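Local coordinates for AlyGC (PDB 5GKD), which probably depolymerises alginate by beta-elimination, as a calcium-binding lyase of polysaccharide lyase family 6, at residues V247-F252 against T412-I417; L397-A402 against Y408-Q413; V434-G439 against N510-G515; S550-L555 against Y561-A566. All blocks are in the same frame, centred on the assembly; numbering follows the deposited sequence.

Contact 1. Residues V247-F252 against T412-I417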
loop_
_atom_site.group_PDB
_atom_site.type_symbol
_atom_site.label_atom_id
_atom_site.label_comp_id
_atom_site.label_asym_id
_atom_site.label_seq_id
_atom_site.Cartn_x
_atom_site.Cartn_y
_atom_site.Cartn_z
ATOM N N VAL A 247 9.403 -18.049 -38.235
ATOM C CA VAL A 247 9.011 -18.854 -37.088
ATOM C C VAL A 247 8.899 -20.283 -37.613
ATOM O O VAL A 247 7.988 -20.591 -38.400
ATOM C CB VAL A 247 7.677 -18.381 -36.491
ATOM C CG1 VAL A 247 7.178 -19.337 -35.433
ATOM C CG2 VAL A 247 7.777 -16.960 -35.969
ATOM N N GLU A 248 9.805 -21.160 -37.182
ATOM C CA GLU A 248 9.990 -22.421 -37.883
ATOM C C GLU A 248 10.463 -23.530 -36.942
ATOM O O GLU A 248 11.206 -23.279 -35.997
ATOM C CB GLU A 248 10.936 -22.150 -39.053
ATOM C CG GLU A 248 12.364 -22.540 -38.930
ATOM C CD GLU A 248 13.120 -22.232 -40.209
ATOM O OE1 GLU A 248 14.099 -21.465 -40.154
ATOM O OE2 GLU A 248 12.701 -22.722 -41.271
ATOM N N ASN A 249 9.961 -24.744 -37.162
ATOM C CA ASN A 249 10.375 -25.948 -36.435
ATOM C C ASN A 249 10.083 -25.897 -34.935
ATOM O O ASN A 249 10.658 -26.674 -34.174
ATOM C CB ASN A 249 11.870 -26.257 -36.612
ATOM C CG ASN A 249 12.335 -26.155 -38.043
ATOM O OD1 ASN A 249 11.573 -26.351 -38.985
ATOM N ND2 ASN A 249 13.610 -25.859 -38.214
ATOM N N ASN A 250 9.205 -25.018 -34.476
ATOM C CA ASN A 250 8.864 -24.979 -33.070
ATOM C C ASN A 250 7.803 -26.016 -32.730
ATOM O O ASN A 250 7.021 -26.446 -33.579
ATOM C CB ASN A 250 8.369 -23.584 -32.691
ATOM C CG ASN A 250 9.419 -22.526 -32.947
ATOM O OD1 ASN A 250 10.401 -22.431 -32.212
ATOM N ND2 ASN A 250 9.242 -21.756 -34.013
ATOM N N VAL A 251 7.767 -26.392 -31.460
ATOM C CA VAL A 251 6.878 -27.425 -30.948
ATOM C C VAL A 251 6.168 -26.906 -29.698
ATOM O O VAL A 251 6.818 -26.478 -28.742
ATOM C CB VAL A 251 7.656 -28.718 -30.630
ATOM C CG1 VAL A 251 6.756 -29.722 -29.926
ATOM C CG2 VAL A 251 8.247 -29.320 -31.893
ATOM N N PHE A 252 4.837 -26.995 -29.689
ATOM C CA PHE A 252 3.992 -26.518 -28.599
ATOM C C PHE A 252 3.207 -27.695 -28.031
ATOM O O PHE A 252 2.303 -28.224 -28.696
ATOM C CB PHE A 252 3.013 -25.449 -29.080
ATOM C CG PHE A 252 3.649 -24.198 -29.602
ATOM C CD1 PHE A 252 4.255 -24.170 -30.842
ATOM C CD2 PHE A 252 3.569 -23.027 -28.876
ATOM C CE1 PHE A 252 4.807 -22.996 -31.324
ATOM C CE2 PHE A 252 4.119 -21.856 -29.339
ATOM C CZ PHE A 252 4.744 -21.835 -30.559
ATOM N N THR A 412 8.838 -35.084 -40.857
ATOM C CA THR A 412 9.164 -36.186 -39.956
ATOM C C THR A 412 10.553 -36.070 -39.333
ATOM O O THR A 412 10.839 -36.800 -38.378
ATOM C CB THR A 412 9.092 -37.535 -40.688
ATOM O OG1 THR A 412 9.965 -37.506 -41.827
ATOM C CG2 THR A 412 7.674 -37.864 -41.125
ATOM N N GLN A 413 11.433 -35.211 -39.855
ATOM C CA GLN A 413 12.776 -35.125 -39.276
ATOM C C GLN A 413 12.897 -34.163 -38.095
ATOM O O GLN A 413 13.992 -34.033 -37.546
ATOM C CB GLN A 413 13.791 -34.704 -40.352
ATOM C CG GLN A 413 14.076 -35.789 -41.360
ATOM C CD GLN A 413 13.346 -35.581 -42.657
ATOM O OE1 GLN A 413 12.218 -35.976 -42.809
ATOM N NE2 GLN A 413 13.998 -34.976 -43.612
ATOM N N LEU A 414 11.819 -33.527 -37.660
ATOM C CA LEU A 414 11.898 -32.709 -36.458
ATOM C C LEU A 414 12.394 -33.551 -35.289
ATOM O O LEU A 414 12.058 -34.730 -35.167
ATOM C CB LEU A 414 10.542 -32.105 -36.125
ATOM C CG LEU A 414 10.030 -30.906 -36.921
ATOM C CD1 LEU A 414 8.672 -30.534 -36.414
ATOM C CD2 LEU A 414 10.986 -29.734 -36.818
ATOM N N GLU A 415 13.228 -32.945 -34.444
ATOM C CA GLU A 415 13.707 -33.575 -33.215
ATOM C C GLU A 415 13.598 -32.561 -32.086
ATOM O O GLU A 415 14.522 -31.776 -31.847
ATOM C CB GLU A 415 15.141 -34.079 -33.372
ATOM C CG GLU A 415 15.290 -35.109 -34.479
ATOM C CD GLU A 415 16.607 -35.853 -34.425
ATOM O OE1 GLU A 415 16.594 -37.095 -34.602
ATOM O OE2 GLU A 415 17.653 -35.203 -34.209
ATOM N N PRO A 416 12.464 -32.533 -31.390
ATOM C CA PRO A 416 12.259 -31.543 -30.327
ATOM C C PRO A 416 13.316 -31.673 -29.248
ATOM O O PRO A 416 13.590 -32.769 -28.760
ATOM C CB PRO A 416 10.871 -31.898 -29.772
ATOM C CG PRO A 416 10.218 -32.694 -30.841
ATOM C CD PRO A 416 11.298 -33.412 -31.569
ATOM N N ILE A 417 13.887 -30.537 -28.850
ATOM C CA ILE A 417 14.835 -30.552 -27.744
ATOM C C ILE A 417 14.118 -30.954 -26.461
ATOM O O ILE A 417 12.956 -30.590 -26.231
ATOM C CB ILE A 417 15.540 -29.192 -27.612
ATOM C CG1 ILE A 417 16.725 -29.311 -26.652
ATOM C CG2 ILE A 417 14.588 -28.094 -27.190
ATOM C CD1 ILE A 417 17.968 -28.660 -27.188
#

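Contact 2. Residues L397-A402 against Y408-Q413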
loop_
_atom_site.group_PDB
_atom_site.type_symbol
_atom_site.label_atom_id
_atom_site.label_comp_id
_atom_site.label_asym_id
_atom_site.label_seq_id
_atom_site.Cartn_x
_atom_site.Cartn_y
_atom_site.Cartn_z
ATOM N N LEU A 397 6.252 -36.717 -31.708
ATOM C CA LEU A 397 5.256 -35.964 -32.452
ATOM C C LEU A 397 4.308 -36.882 -33.219
ATOM O O LEU A 397 4.693 -37.961 -33.681
ATOM C CB LEU A 397 5.922 -34.995 -33.422
ATOM C CG LEU A 397 6.966 -34.028 -32.863
ATOM C CD1 LEU A 397 7.483 -33.147 -33.978
ATOM C CD2 LEU A 397 6.386 -33.196 -31.736
ATOM N N LEU A 398 3.067 -36.412 -33.376
ATOM C CA LEU A 398 2.037 -37.142 -34.105
ATOM C C LEU A 398 2.139 -36.900 -35.604
ATOM O O LEU A 398 2.309 -35.763 -36.054
ATOM C CB LEU A 398 0.649 -36.720 -33.619
ATOM C CG LEU A 398 0.263 -37.141 -32.208
ATOM C CD1 LEU A 398 -1.007 -36.422 -31.780
ATOM C CD2 LEU A 398 0.074 -38.646 -32.159
ATOM N N TYR A 399 2.006 -37.976 -36.378
ATOM C CA TYR A 399 1.992 -37.943 -37.832
ATOM C C TYR A 399 0.866 -38.809 -38.377
ATOM O O TYR A 399 0.512 -39.826 -37.775
ATOM C CB TYR A 399 3.326 -38.438 -38.410
ATOM C CG TYR A 399 4.486 -37.534 -38.096
ATOM C CD1 TYR A 399 5.209 -37.681 -36.916
ATOM C CD2 TYR A 399 4.865 -36.539 -38.977
ATOM C CE1 TYR A 399 6.282 -36.857 -36.623
ATOM C CE2 TYR A 399 5.921 -35.710 -38.696
ATOM C CZ TYR A 399 6.627 -35.865 -37.518
ATOM O OH TYR A 399 7.680 -35.021 -37.264
ATOM N N PRO A 400 0.284 -38.436 -39.514
ATOM C CA PRO A 400 -0.632 -39.346 -40.210
ATOM C C PRO A 400 0.025 -40.701 -40.445
ATOM O O PRO A 400 1.208 -40.786 -40.777
ATOM C CB PRO A 400 -0.910 -38.633 -41.540
ATOM C CG PRO A 400 -0.543 -37.200 -41.315
ATOM C CD PRO A 400 0.578 -37.228 -40.310
ATOM N N GLU A 401 -0.753 -41.771 -40.253
ATOM C CA GLU A 401 -0.274 -43.108 -40.596
ATOM C C GLU A 401 0.113 -43.195 -42.064
ATOM O O GLU A 401 1.096 -43.851 -42.416
ATOM C CB GLU A 401 -1.335 -44.163 -40.286
ATOM C CG GLU A 401 -1.724 -44.239 -38.831
ATOM C CD GLU A 401 -2.259 -45.576 -38.406
ATOM O OE1 GLU A 401 -2.981 -46.234 -39.185
ATOM O OE2 GLU A 401 -1.991 -45.967 -37.253
ATOM N N ALA A 402 -0.661 -42.556 -42.930
ATOM C CA ALA A 402 -0.447 -42.671 -44.367
ATOM C C ALA A 402 0.750 -41.833 -44.790
ATOM O O ALA A 402 0.792 -40.629 -44.526
ATOM C CB ALA A 402 -1.692 -42.221 -45.131
ATOM N N TYR A 408 1.512 -33.181 -45.858
ATOM C CA TYR A 408 0.793 -32.127 -45.178
ATOM C C TYR A 408 1.335 -32.006 -43.769
ATOM O O TYR A 408 1.606 -33.010 -43.099
ATOM C CB TYR A 408 -0.708 -32.405 -45.130
ATOM C CG TYR A 408 -1.342 -32.623 -46.491
ATOM C CD1 TYR A 408 -1.407 -33.890 -47.052
ATOM C CD2 TYR A 408 -1.886 -31.565 -47.203
ATOM C CE1 TYR A 408 -2.002 -34.100 -48.292
ATOM C CE2 TYR A 408 -2.477 -31.758 -48.436
ATOM C CZ TYR A 408 -2.530 -33.031 -48.978
ATOM O OH TYR A 408 -3.106 -33.223 -50.209
ATOM N N GLY A 409 1.455 -30.774 -43.317
ATOM C CA GLY A 409 1.922 -30.549 -41.977
ATOM C C GLY A 409 3.433 -30.686 -41.887
ATOM O O GLY A 409 4.168 -30.505 -42.852
ATOM N N VAL A 410 3.864 -31.072 -40.708
ATOM C CA VAL A 410 5.234 -30.952 -40.239
ATOM C C VAL A 410 6.093 -32.095 -40.789
ATOM O O VAL A 410 5.631 -33.223 -40.975
ATOM C CB VAL A 410 5.167 -30.920 -38.693
ATOM C CG1 VAL A 410 5.850 -32.087 -38.048
ATOM C CG2 VAL A 410 5.545 -29.564 -38.115
ATOM N N SER A 411 7.360 -31.793 -41.061
ATOM C CA SER A 411 8.339 -32.794 -41.464
ATOM C C SER A 411 8.543 -33.865 -40.395
ATOM O O SER A 411 8.464 -33.609 -39.187
ATOM C CB SER A 411 9.676 -32.117 -41.762
ATOM O OG SER A 411 10.680 -33.081 -41.974
ATOM N N THR A 412 8.838 -35.084 -40.857
ATOM C CA THR A 412 9.164 -36.186 -39.956
ATOM C C THR A 412 10.553 -36.070 -39.333
ATOM O O THR A 412 10.839 -36.800 -38.378
ATOM C CB THR A 412 9.092 -37.535 -40.688
ATOM O OG1 THR A 412 9.965 -37.506 -41.827
ATOM C CG2 THR A 412 7.674 -37.864 -41.125
ATOM N N GLN A 413 11.433 -35.211 -39.855
ATOM C CA GLN A 413 12.776 -35.125 -39.276
ATOM C C GLN A 413 12.897 -34.163 -38.095
ATOM O O GLN A 413 13.992 -34.033 -37.546
ATOM C CB GLN A 413 13.791 -34.704 -40.352
ATOM C CG GLN A 413 14.076 -35.789 -41.360
ATOM C CD GLN A 413 13.346 -35.581 -42.657
ATOM O OE1 GLN A 413 12.218 -35.976 -42.809
ATOM N NE2 GLN A 413 13.998 -34.976 -43.612
#

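Contact 3. Residues V434-G439 against N510-G515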
loop_
_atom_site.group_PDB
_atom_site.type_symbol
_atom_site.label_atom_id
_atom_site.label_comp_id
_atom_site.label_asym_id
_atom_site.label_seq_id
_atom_site.Cartn_x
_atom_site.Cartn_y
_atom_site.Cartn_z
ATOM N N VAL A 434 4.034 -25.534 -3.912
ATOM C CA VAL A 434 3.750 -26.543 -2.895
ATOM C C VAL A 434 2.271 -26.909 -2.967
ATOM O O VAL A 434 1.398 -26.032 -2.972
ATOM C CB VAL A 434 4.112 -26.045 -1.489
ATOM C CG1 VAL A 434 3.753 -27.121 -0.440
ATOM C CG2 VAL A 434 5.580 -25.697 -1.394
ATOM N N ALA A 435 1.984 -28.205 -3.021
ATOM C CA ALA A 435 0.610 -28.655 -3.122
ATOM C C ALA A 435 -0.045 -28.670 -1.751
ATOM O O ALA A 435 0.601 -28.957 -0.740
ATOM C CB ALA A 435 0.549 -30.053 -3.734
ATOM N N PHE A 436 -1.337 -28.359 -1.719
ATOM C CA PHE A 436 -2.090 -28.468 -0.477
ATOM C C PHE A 436 -2.129 -29.920 -0.018
ATOM O O PHE A 436 -2.418 -30.819 -0.809
ATOM C CB PHE A 436 -3.510 -27.947 -0.665
ATOM C CG PHE A 436 -3.628 -26.450 -0.629
ATOM C CD1 PHE A 436 -3.346 -25.740 0.526
ATOM C CD2 PHE A 436 -4.080 -25.758 -1.736
ATOM C CE1 PHE A 436 -3.474 -24.351 0.556
ATOM C CE2 PHE A 436 -4.227 -24.382 -1.703
ATOM C CZ PHE A 436 -3.919 -23.680 -0.558
ATOM N N GLY A 437 -1.832 -30.150 1.259
ATOM C CA GLY A 437 -1.914 -31.495 1.789
ATOM C C GLY A 437 -0.811 -32.425 1.343
ATOM O O GLY A 437 -0.942 -33.643 1.496
ATOM N N SER A 438 0.275 -31.887 0.799
ATOM C CA SER A 438 1.426 -32.686 0.421
ATOM C C SER A 438 2.352 -32.956 1.593
ATOM O O SER A 438 3.310 -33.718 1.447
ATOM C CB SER A 438 2.208 -31.966 -0.678
ATOM O OG SER A 438 2.603 -30.691 -0.221
ATOM N N GLY A 439 2.112 -32.326 2.734
ATOM C CA GLY A 439 2.890 -32.515 3.941
ATOM C C GLY A 439 2.271 -33.553 4.852
ATOM O O GLY A 439 1.691 -34.543 4.390
ATOM N N ASN A 510 -0.272 -19.823 1.419
ATOM C CA ASN A 510 -1.428 -20.274 0.664
ATOM C C ASN A 510 -2.295 -21.036 1.657
ATOM O O ASN A 510 -1.769 -21.775 2.488
ATOM C CB ASN A 510 -1.040 -21.160 -0.545
ATOM C CG ASN A 510 -0.016 -20.493 -1.486
ATOM O OD1 ASN A 510 -0.362 -19.616 -2.262
ATOM N ND2 ASN A 510 1.239 -20.939 -1.432
ATOM N N LEU A 511 -3.611 -20.844 1.596
ATOM C CA LEU A 511 -4.482 -21.265 2.683
ATOM C C LEU A 511 -5.679 -22.050 2.168
ATOM O O LEU A 511 -6.363 -21.604 1.245
ATOM C CB LEU A 511 -4.975 -20.047 3.482
ATOM C CG LEU A 511 -5.990 -20.337 4.596
ATOM C CD1 LEU A 511 -5.383 -21.250 5.662
ATOM C CD2 LEU A 511 -6.542 -19.051 5.232
ATOM N N THR A 512 -5.933 -23.207 2.773
ATOM C CA THR A 512 -7.199 -23.911 2.635
ATOM C C THR A 512 -7.869 -23.984 3.996
ATOM O O THR A 512 -7.237 -24.376 4.981
ATOM C CB THR A 512 -7.012 -25.315 2.068
ATOM O OG1 THR A 512 -6.621 -25.234 0.692
ATOM C CG2 THR A 512 -8.308 -26.121 2.183
ATOM N N LEU A 513 -9.125 -23.557 4.058
ATOM C CA LEU A 513 -9.987 -23.754 5.211
ATOM C C LEU A 513 -11.037 -24.788 4.837
ATOM O O LEU A 513 -11.694 -24.662 3.798
ATOM C CB LEU A 513 -10.670 -22.453 5.645
ATOM C CG LEU A 513 -9.803 -21.278 6.082
ATOM C CD1 LEU A 513 -10.660 -20.080 6.394
ATOM C CD2 LEU A 513 -8.979 -21.641 7.278
ATOM N N ASP A 514 -11.204 -25.795 5.687
ATOM C CA ASP A 514 -12.077 -26.923 5.388
ATOM C C ASP A 514 -12.864 -27.263 6.651
ATOM O O ASP A 514 -12.286 -27.702 7.652
ATOM C CB ASP A 514 -11.247 -28.108 4.890
ATOM C CG ASP A 514 -12.090 -29.293 4.488
ATOM O OD1 ASP A 514 -13.336 -29.189 4.529
ATOM O OD2 ASP A 514 -11.494 -30.326 4.100
ATOM N N GLY A 515 -14.171 -27.020 6.621
ATOM C CA GLY A 515 -15.030 -27.422 7.715
ATOM C C GLY A 515 -14.907 -26.623 8.994
ATOM O O GLY A 515 -15.293 -27.107 10.048
#

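Contact 4. Residues S550-L555 against Y561-A566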
loop_
_atom_site.group_PDB
_atom_site.type_symbol
_atom_site.label_atom_id
_atom_site.label_comp_id
_atom_site.label_asym_id
_atom_site.label_seq_id
_atom_site.Cartn_x
_atom_site.Cartn_y
_atom_site.Cartn_z
ATOM N N SER A 550 -17.309 -24.431 5.226
ATOM C CA SER A 550 -17.051 -23.621 6.399
ATOM C C SER A 550 -18.169 -22.617 6.618
ATOM O O SER A 550 -18.951 -22.311 5.722
ATOM C CB SER A 550 -15.701 -22.897 6.285
ATOM O OG SER A 550 -14.650 -23.834 6.182
ATOM N N THR A 551 -18.219 -22.094 7.831
ATOM C CA THR A 551 -19.261 -21.172 8.237
ATOM C C THR A 551 -18.626 -19.973 8.921
ATOM O O THR A 551 -17.741 -20.129 9.764
ATOM C CB THR A 551 -20.260 -21.855 9.193
ATOM O OG1 THR A 551 -20.768 -23.035 8.572
ATOM C CG2 THR A 551 -21.412 -20.920 9.521
ATOM N N PHE A 552 -19.095 -18.783 8.568
ATOM C CA PHE A 552 -18.518 -17.546 9.074
ATOM C C PHE A 552 -19.670 -16.637 9.465
ATOM O O PHE A 552 -20.496 -16.297 8.615
ATOM C CB PHE A 552 -17.615 -16.882 8.016
ATOM C CG PHE A 552 -16.550 -17.804 7.458
ATOM C CD1 PHE A 552 -16.811 -18.590 6.350
ATOM C CD2 PHE A 552 -15.294 -17.884 8.047
ATOM C CE1 PHE A 552 -15.855 -19.427 5.841
ATOM C CE2 PHE A 552 -14.339 -18.733 7.543
ATOM C CZ PHE A 552 -14.619 -19.510 6.440
ATOM N N GLU A 553 -19.733 -16.252 10.739
ATOM C CA GLU A 553 -20.892 -15.546 11.261
ATOM C C GLU A 553 -20.490 -14.375 12.136
ATOM O O GLU A 553 -19.443 -14.387 12.786
ATOM C CB GLU A 553 -21.785 -16.453 12.108
ATOM C CG GLU A 553 -22.598 -17.441 11.329
ATOM C CD GLU A 553 -23.546 -18.217 12.225
ATOM O OE1 GLU A 553 -23.459 -18.055 13.466
ATOM O OE2 GLU A 553 -24.376 -18.980 11.685
ATOM N N ASN A 554 -21.375 -13.381 12.176
ATOM C CA ASN A 554 -21.324 -12.309 13.168
ATOM C C ASN A 554 -20.099 -11.416 12.976
ATOM O O ASN A 554 -19.428 -11.032 13.937
ATOM C CB ASN A 554 -21.380 -12.884 14.584
ATOM C CG ASN A 554 -22.674 -13.645 14.844
ATOM O OD1 ASN A 554 -23.752 -13.210 14.442
ATOM N ND2 ASN A 554 -22.563 -14.797 15.500
ATOM N N LEU A 555 -19.799 -11.094 11.718
ATOM C CA LEU A 555 -18.825 -10.057 11.395
ATOM C C LEU A 555 -19.536 -8.703 11.416
ATOM O O LEU A 555 -19.608 -7.976 10.425
ATOM C CB LEU A 555 -18.170 -10.327 10.045
ATOM C CG LEU A 555 -17.085 -11.412 9.943
ATOM C CD1 LEU A 555 -17.649 -12.811 10.040
ATOM C CD2 LEU A 555 -16.311 -11.242 8.644
ATOM N N TYR A 561 -16.940 -4.351 8.446
ATOM C CA TYR A 561 -16.238 -5.561 8.855
ATOM C C TYR A 561 -16.249 -6.494 7.654
ATOM O O TYR A 561 -17.245 -7.168 7.392
ATOM C CB TYR A 561 -16.909 -6.196 10.065
ATOM C CG TYR A 561 -16.092 -7.231 10.801
ATOM C CD1 TYR A 561 -15.059 -7.923 10.178
ATOM C CD2 TYR A 561 -16.350 -7.507 12.138
ATOM C CE1 TYR A 561 -14.320 -8.864 10.866
ATOM C CE2 TYR A 561 -15.610 -8.435 12.829
ATOM C CZ TYR A 561 -14.607 -9.112 12.196
ATOM O OH TYR A 561 -13.880 -10.040 12.897
ATOM N N HIS A 562 -15.131 -6.536 6.933
ATOM C CA HIS A 562 -15.024 -7.300 5.700
ATOM C C HIS A 562 -14.589 -8.727 5.972
ATOM O O HIS A 562 -13.864 -9.013 6.929
ATOM C CB HIS A 562 -14.029 -6.641 4.754
ATOM C CG HIS A 562 -14.225 -5.167 4.631
ATOM N ND1 HIS A 562 -15.356 -4.615 4.067
ATOM C CD2 HIS A 562 -13.448 -4.128 5.011
ATOM C CE1 HIS A 562 -15.264 -3.298 4.108
ATOM N NE2 HIS A 562 -14.117 -2.978 4.675
ATOM N N PHE A 563 -15.027 -9.632 5.104
ATOM C CA PHE A 563 -14.546 -11.002 5.217
ATOM C C PHE A 563 -13.138 -11.151 4.626
ATOM O O PHE A 563 -12.251 -11.727 5.269
ATOM C CB PHE A 563 -15.519 -11.967 4.539
ATOM C CG PHE A 563 -15.018 -13.370 4.490
ATOM C CD1 PHE A 563 -15.051 -14.173 5.618
ATOM C CD2 PHE A 563 -14.481 -13.882 3.327
ATOM C CE1 PHE A 563 -14.567 -15.463 5.581
ATOM C CE2 PHE A 563 -14.005 -15.166 3.278
ATOM C CZ PHE A 563 -14.043 -15.960 4.410
ATOM N N PHE A 564 -12.919 -10.665 3.394
ATOM C CA PHE A 564 -11.611 -10.778 2.755
ATOM C C PHE A 564 -11.221 -9.457 2.111
ATOM O O PHE A 564 -11.965 -8.927 1.282
ATOM C CB PHE A 564 -11.555 -11.891 1.698
ATOM C CG PHE A 564 -10.184 -12.059 1.088
ATOM C CD1 PHE A 564 -9.220 -12.824 1.718
ATOM C CD2 PHE A 564 -9.843 -11.402 -0.086
ATOM C CE1 PHE A 564 -7.949 -12.950 1.182
ATOM C CE2 PHE A 564 -8.574 -11.524 -0.634
ATOM C CZ PHE A 564 -7.627 -12.307 0.004
ATOM N N ASP A 565 -10.027 -8.966 2.442
ATOM C CA ASP A 565 -9.528 -7.680 1.964
ATOM C C ASP A 565 -8.175 -7.896 1.295
ATOM O O ASP A 565 -7.187 -8.188 1.970
ATOM C CB ASP A 565 -9.417 -6.683 3.123
ATOM C CG ASP A 565 -9.187 -5.244 2.648
ATOM O OD1 ASP A 565 -9.669 -4.876 1.563
ATOM O OD2 ASP A 565 -8.528 -4.477 3.367
ATOM N N ALA A 566 -8.129 -7.758 -0.027
ATOM C CA ALA A 566 -6.892 -7.928 -0.774
ATOM C C ALA A 566 -5.997 -6.705 -0.610
ATOM O O ALA A 566 -6.462 -5.572 -0.719
ATOM C CB ALA A 566 -7.189 -8.162 -2.260
#

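Contact 1. Residues V247-F252 against T412-I417
Leu414 lays one methyl, CD2, against Asn249, and two residues further along Pro416 brings its ring to Val251. The CA atoms of Asn249 and Leu414 are 6.9 Å apart, and side chains do most of the bridging. Leu414 CD2 touches the aliphatic root of the asparagine, 3.6 Å from Asn249 CB and 3.9 Å from Asn249 CA, while the amide end stands slightly further off. With chi1 at -77°, Leu414 holds CG opposite its own carbonyl carbon; CD1 continues the extended chain, and the other branch, CD2, turns to the asparagine. Asn249 has a left-handed backbone, with a positive phi of 63° that asparagine tolerates better than most residues. Its CG leans back beside its own N, and the amide is turned to neighbours within the coil: OD1 accepts from Asn274 ND2, and ND2 donates to Asn227 OD1. Leucine therefore lies closest to the hydrocarbon part of a residue whose polar end is engaged elsewhere. At the second point, Val251 offers CG2, the branch lying beside its backbone N, to Pro416 CG at 4.0 Å. The side chains meet at a slant, hydrocarbon against hydrocarbon. Pro416 also rests on Val229 of strand 224-231, so the loop spans successive coils; Leu414 O is tied to Asn395 ND2. Asparagines stacked at equivalent turns, as with Asn227, Asn249 and Asn274, are a hallmark of the right-handed parallel beta-helix of pectate lyase-like proteins, here covered from outside by the returning chain.

Contact 2. Residues L397-A402 against Y408-Q413
Tyr399 reaches from strand 398-400 to the loop at Val410, Ser411 and Thr412, and its ring carries nearly the whole contact. From CB, which points toward the loop, chi1 of -66° sets CG opposite the carbonyl carbon and sends the ring across. One side of it does the touching. CD2 meets the methyl of Thr412, with CG2 at 3.8 Å, and CE2 lies 3.4 Å from Val410 O, near the ring plane, so that a slightly positive C-H edge faces a carbonyl oxygen. Above the ring, Thr412 CG2 stands 4.1 Å from the centroid of Tyr399 in an off-centre CH-pi contact. CZ comes within 3.5 Å of Thr412 CA. At the tip, OH donates to Ser411 O over 2.5 Å, a short distance whose exact value deserves caution. The donor approaches at a C=O angle of 131°, and it is tilted 24° from the carbonyl plane. Beside the tip, Val410 CG1 lies 3.5 Å from Tyr399 OH and screens one flank of the bond with hydrocarbon. Ser411 itself forms an ST turn, its OG accepting from Gln413 N, which shapes the loop just where its carbonyl is used. Asn395 ND2 donates to Tyr399 OH, and the His393 ring meets the tyrosine ring. Tyrosine suits the place because it combines an aromatic surface for valine and threonine with a hydroxyl that both gives and accepts; receiving from an amide while donating to a carbonyl would polarise that hydroxyl and fix the ring's end against a loop lacking regular structure.

Contact 3. Residues V434-G439 against N510-G515
A type II beta turn, Ala435 to Ser438, precedes the first strand of the C-terminal parallel beta-helix, and its second residue, Phe436, plants its ring on strand 510-514. Gly437 fills the third position, where a positive phi favours glycine. Ser438 ties the turn together: OG donates to Ala435 O over 2.7 Å, reinforcing a weak backbone bond from Ser438 N to the same oxygen. Turned with CG opposite its carbonyl carbon (chi1 -79°), Phe436 projects toward the strand. Thr512 covers one face: OG1 sits 3.1 Å above the ring plane and over its centre, while CB lies 4.2 Å from the centroid in a CH-pi contact. The far rim of the ring meets the backbone and the foot of the neighbouring residue. Phe436 CE1 approaches Asn510 O to 3.6 Å near the ring plane, and CZ is 3.8 Å from Asn510 CB. The Asn510 amide is engaged elsewhere, accepting from Arg544 N and donating to Thr482 OG1. Arg544 also makes a cation-pi contact with Phe436 and donates to Val434 O, binding the incoming loop at two points. Phenylalanine thus suits a partly polar surface: its rim can face a carbonyl oxygen, while its pi system meets a hydroxyl oxygen over one face and also the guanidinium, whose weak electrostatic attraction would probably add to dispersion where loop and strand share no conventional bond.

Contact 4. Residues S550-L555 against Y561-A566
Strand 551-555 and the segment 561-566 come together at a bend, with Leu555 and Tyr561 closest at 5.8 Å between CA atoms and the chain turning a corner at Phe563, and side chains make most of the contact. Leu555 lies across the Tyr561 ring: its CB stands over the centre, 3.8 Å from the centroid and 12° off the normal, a well-centred CH-pi contact. A chi1 of -165°, with CG anti to the tyrosine's own N, carries the ring to Leu555, and chi2 turns its face to it. The backbones are close enough here that Tyr561 CB lies 3.3 Å from Leu555 O. The leucine then fans out from the ring. CG stays over the CE1 side, and CD2 reaches on to His562 O at 3.7 Å and to Phe563 CA, packing against the backbone at the corner. Phe563 sends its edge toward the face of Phe552 in a T-shaped pair, centroids 4.8 Å apart and planes at 67°. Its CE1 enters over the Phe552 ring, displaced toward the rim, and is 3.5 Å from Phe552 CD2. Flat rings suit this interior, where an edge can slot against a face without any polar group to satisfy. The same packing runs on through the coils: Phe582 on strand 581-585 lies beside Phe552 at a shallow interplanar angle and meets Phe563 edge-to-face, Ile547 of strand 543-548 touches both phenylalanines, and Leu531 of strand 530-534 touches Leu555, Tyr561 and Phe563. Strand 551-555 is flanked by parallel strands 517-519 and 581-585, strand 564-565 by 530-534 and 590-592.

How the contacts relate
Contacts 1 and 2 belong to the N-terminal beta-helix and are both partly buried; both use the loop after strand 398-400 and share Thr412 and Gln413, and Leu397 joins them by packing on Val251, Leu414 and Pro416. Contacts 3 and 4 are buried within the C-terminal beta-helix and touch through Gly515 and Ser550, and through Leu513 and Phe552. The centres of contacts 1 and 4 are about 51 Å apart, on opposite sides of the chain's centre. Chemistry follows place: contact 4, in the interior, is aromatic and aliphatic; contact 1 is a sparse apolar covering; contact 3 sets an aromatic ring on the polar side of a strand; and contact 2 alone has a hydrogen bond between its segments.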